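PDB 4Z3N: putative drug/sodium antiporter from Escherichia coli, which probably works as a MATE-family antiporter that transports the genotoxin colibactin across the cell membrane. Local coordinates for residues 192-197 / 218-223. Numbering follows the deposited sequence.
Sequences ALVNIM and FLAQLS. With OLC ((2R)-2,3-dihydroxypropyl (9Z)-octadec-9-enoate), chain E.
The hydroxyl of Ser223, facing Val194 across the contact, folds back on its own helix, where Ser223 OG lies 2.7 Å from Leu219 O. Ser223 OG is also 2.8 Å from Ala220 O, within hydrogen-bonding distance of both carbonyls. The contact belongs to a helical hairpin of the MATE fold, in which helices 181-204 and 209-232, both predicted to span the membrane, run roughly antiparallel, the local axes of the two segments at 150° and 8.0 Å apart at closest approach. It exemplifies how a membrane protein can bring a serine into an apolar helix interface by pairing the hydroxyl with backbone carbonyls. A chi1 of 34° carries OG back to the carbonyls of Leu219 and Ala220, four and three residues earlier, and both methyls of Val194 pack against it, CG1 and CG2 each 3.8 Å from Ser223 OG. The CG1 branch, set anti to the backbone N (chi1 171°), also reaches over the backbone of the facing helix and rests 3.7 Å from Ala220 CA. The short side chain of Ala220 is consistent with so close an approach of methyl to main chain. One step along, the Asn195 side chain touches Ala52 and Asp53 of helix 28-56 as well as Ala216 and Ser217 of helix 209-232, while Tyr49 touches Ala220. Against residues 218-223 Asn195 sets its CB, 3.9 Å from Ala220 CB.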
ATOM      1  N   ALA A 192       7.606 -15.453   6.931  1.00 45.52           N
ATOM      2  CA  ALA A 192       7.055 -16.352   5.925  1.00 41.39           C
ATOM      3  C   ALA A 192       7.404 -17.809   6.209  1.00 41.27           C
ATOM      4  O   ALA A 192       6.605 -18.697   5.925  1.00 40.32           O
ATOM      5  CB  ALA A 192       7.540 -15.953   4.540  1.00 36.06           C
ATOM      6  N   LEU A 193       8.595 -18.046   6.765  1.00 44.15           N
ATOM      7  CA  LEU A 193       9.026 -19.398   7.149  1.00 49.80           C
ATOM      8  C   LEU A 193       8.195 -19.922   8.307  1.00 48.34           C
ATOM      9  O   LEU A 193       7.676 -21.038   8.262  1.00 49.04           O
ATOM     10  CB  LEU A 193      10.508 -19.417   7.530  1.00 50.33           C
ATOM     11  CG  LEU A 193      11.475 -19.339   6.352  1.00 62.18           C
ATOM     12  CD1 LEU A 193      12.916 -19.252   6.823  1.00 63.35           C
ATOM     13  CD2 LEU A 193      11.280 -20.548   5.455  1.00 66.67           C
ATOM     14  N   VAL A 194       8.079 -19.095   9.341  1.00 44.51           N
ATOM     15  CA  VAL A 194       7.218 -19.368  10.482  1.00 47.56           C
ATOM     16  C   VAL A 194       5.780 -19.770  10.081  1.00 44.65           C
ATOM     17  O   VAL A 194       5.234 -20.753  10.576  1.00 43.99           O
ATOM     18  CB  VAL A 194       7.189 -18.141  11.411  1.00 43.06           C
ATOM     19  CG1 VAL A 194       6.133 -18.286  12.494  1.00 40.74           C
ATOM     20  CG2 VAL A 194       8.553 -17.949  12.015  1.00 34.48           C
ATOM     21  N   ASN A 195       5.172 -19.027   9.172  1.00 40.58           N
ATOM     22  CA  ASN A 195       3.837 -19.372   8.742  1.00 40.06           C
ATOM     23  C   ASN A 195       3.832 -20.702   7.985  1.00 41.98           C
ATOM     24  O   ASN A 195       2.849 -21.449   8.012  1.00 38.48           O
ATOM     25  CB  ASN A 195       3.256 -18.250   7.884  1.00 37.65           C
ATOM     26  CG  ASN A 195       1.904 -18.598   7.316  1.00 37.26           C
ATOM     27  OD1 ASN A 195       1.761 -18.803   6.112  1.00 38.90           O
ATOM     28  ND2 ASN A 195       0.904 -18.682   8.179  1.00 34.70           N
ATOM     29  N   ILE A 196       4.942 -20.994   7.317  1.00 43.00           N
ATOM     30  CA  ILE A 196       5.056 -22.211   6.514  1.00 46.76           C
ATOM     31  C   ILE A 196       5.076 -23.447   7.396  1.00 46.50           C
ATOM     32  O   ILE A 196       4.435 -24.455   7.092  1.00 46.05           O
ATOM     33  CB  ILE A 196       6.326 -22.208   5.641  1.00 47.15           C
ATOM     34  CG1 ILE A 196       6.108 -21.334   4.407  1.00 45.64           C
ATOM     35  CG2 ILE A 196       6.675 -23.631   5.217  1.00 47.88           C
ATOM     36  CD1 ILE A 196       7.401 -20.803   3.797  1.00 44.70           C
ATOM     37  N   MET A 197       5.816 -23.346   8.495  1.00 47.01           N
ATOM     38  CA  MET A 197       5.956 -24.435   9.442  1.00 46.01           C
ATOM     39  C   MET A 197       4.762 -24.572  10.390  1.00 44.93           C
ATOM     40  O   MET A 197       4.386 -25.683  10.755  1.00 47.00           O
ATOM     41  CB  MET A 197       7.243 -24.245  10.234  1.00 47.95           C
ATOM     42  CG  MET A 197       8.484 -24.425   9.387  1.00 55.51           C
ATOM     43  SD  MET A 197      10.025 -23.882  10.178  1.00 88.35           S
ATOM     44  CE  MET A 197      11.113 -23.822   8.746  1.00 66.41           C
ATOM     45  N   PHE A 218      -0.707 -15.033  12.323  1.00 36.05           N
ATOM     46  CA  PHE A 218      -0.507 -14.059  13.367  1.00 35.87           C
ATOM     47  C   PHE A 218       0.802 -14.274  14.178  1.00 38.10           C
ATOM     48  O   PHE A 218       1.442 -13.302  14.603  1.00 37.50           O
ATOM     49  CB  PHE A 218      -1.732 -14.056  14.286  1.00 32.22           C
ATOM     50  CG  PHE A 218      -1.667 -13.023  15.370  1.00 32.49           C
ATOM     51  CD1 PHE A 218      -1.458 -11.689  15.062  1.00 34.93           C
ATOM     52  CD2 PHE A 218      -1.809 -13.383  16.694  1.00 31.25           C
ATOM     53  CE1 PHE A 218      -1.390 -10.738  16.055  1.00 34.44           C
ATOM     54  CE2 PHE A 218      -1.743 -12.431  17.690  1.00 38.19           C
ATOM     55  CZ  PHE A 218      -1.537 -11.106  17.371  1.00 33.49           C
ATOM     56  N   LEU A 219       1.206 -15.522  14.400  1.00 36.02           N
ATOM     57  CA  LEU A 219       2.437 -15.774  15.156  1.00 35.37           C
ATOM     58  C   LEU A 219       3.618 -15.471  14.251  1.00 39.44           C
ATOM     59  O   LEU A 219       4.716 -15.142  14.714  1.00 38.21           O
ATOM     60  CB  LEU A 219       2.498 -17.218  15.683  1.00 35.50           C
ATOM     61  CG  LEU A 219       1.447 -17.631  16.733  1.00 37.73           C
ATOM     62  CD1 LEU A 219       1.469 -19.128  16.979  1.00 35.29           C
ATOM     63  CD2 LEU A 219       1.633 -16.883  18.045  1.00 33.81           C
ATOM     64  N   ALA A 220       3.373 -15.591  12.948  1.00 41.71           N
ATOM     65  CA  ALA A 220       4.298 -15.109  11.931  1.00 40.55           C
ATOM     66  C   ALA A 220       4.540 -13.607  12.092  1.00 37.18           C
ATOM     67  O   ALA A 220       5.673 -13.153  12.071  1.00 41.83           O
ATOM     68  CB  ALA A 220       3.761 -15.419  10.530  1.00 38.12           C
ATOM     69  N   GLN A 221       3.472 -12.838  12.265  1.00 33.91           N
ATOM     70  CA  GLN A 221       3.608 -11.398  12.362  1.00 39.69           C
ATOM     71  C   GLN A 221       4.308 -10.994  13.660  1.00 42.75           C
ATOM     72  O   GLN A 221       5.116 -10.053  13.675  1.00 44.57           O
ATOM     73  CB  GLN A 221       2.241 -10.717  12.240  1.00 40.72           C
ATOM     74  CG  GLN A 221       1.801 -10.466  10.786  1.00 41.23           C
ATOM     75  CD  GLN A 221       0.272 -10.536  10.591  1.00 53.70           C
ATOM     76  OE1 GLN A 221      -0.210 -10.615   9.463  1.00 56.88           O
ATOM     77  NE2 GLN A 221      -0.488 -10.508  11.691  1.00 49.21           N
ATOM     78  N   LEU A 222       4.017 -11.701  14.745  1.00 38.39           N
ATOM     79  CA  LEU A 222       4.673 -11.402  16.012  1.00 38.23           C
ATOM     80  C   LEU A 222       6.167 -11.732  15.965  1.00 41.74           C
ATOM     81  O   LEU A 222       6.980 -10.955  16.445  1.00 46.84           O
ATOM     82  CB  LEU A 222       4.001 -12.146  17.159  1.00 38.19           C
ATOM     83  CG  LEU A 222       2.703 -11.512  17.664  1.00 40.38           C
ATOM     84  CD1 LEU A 222       2.142 -12.321  18.817  1.00 32.52           C
ATOM     85  CD2 LEU A 222       2.933 -10.063  18.068  1.00 37.10           C
ATOM     86  N   SER A 223       6.533 -12.867  15.379  1.00 40.15           N
ATOM     87  CA  SER A 223       7.950 -13.202  15.256  1.00 42.49           C
ATOM     88  C   SER A 223       8.690 -12.130  14.465  1.00 43.96           C
ATOM     89  O   SER A 223       9.848 -11.823  14.762  1.00 46.45           O
ATOM     90  CB  SER A 223       8.153 -14.581  14.615  1.00 39.69           C
ATOM     91  OG  SER A 223       7.167 -14.869  13.647  1.00 44.72           O
TER
HETATM   92  C9  OLC E 504      -3.059 -11.007   7.532  1.00 45.17           C
HETATM   93  C8  OLC E 504      -1.812 -11.864   7.371  1.00 48.52           C
HETATM   94  C7  OLC E 504      -0.894 -11.280   6.311  1.00 49.00           C
HETATM   95  C6  OLC E 504       0.553 -11.566   6.651  1.00 45.51           C
HETATM   96  C5  OLC E 504       1.368 -10.292   6.501  1.00 55.44           C
HETATM   97  C4  OLC E 504       2.280 -10.068   7.691  1.00 44.36           C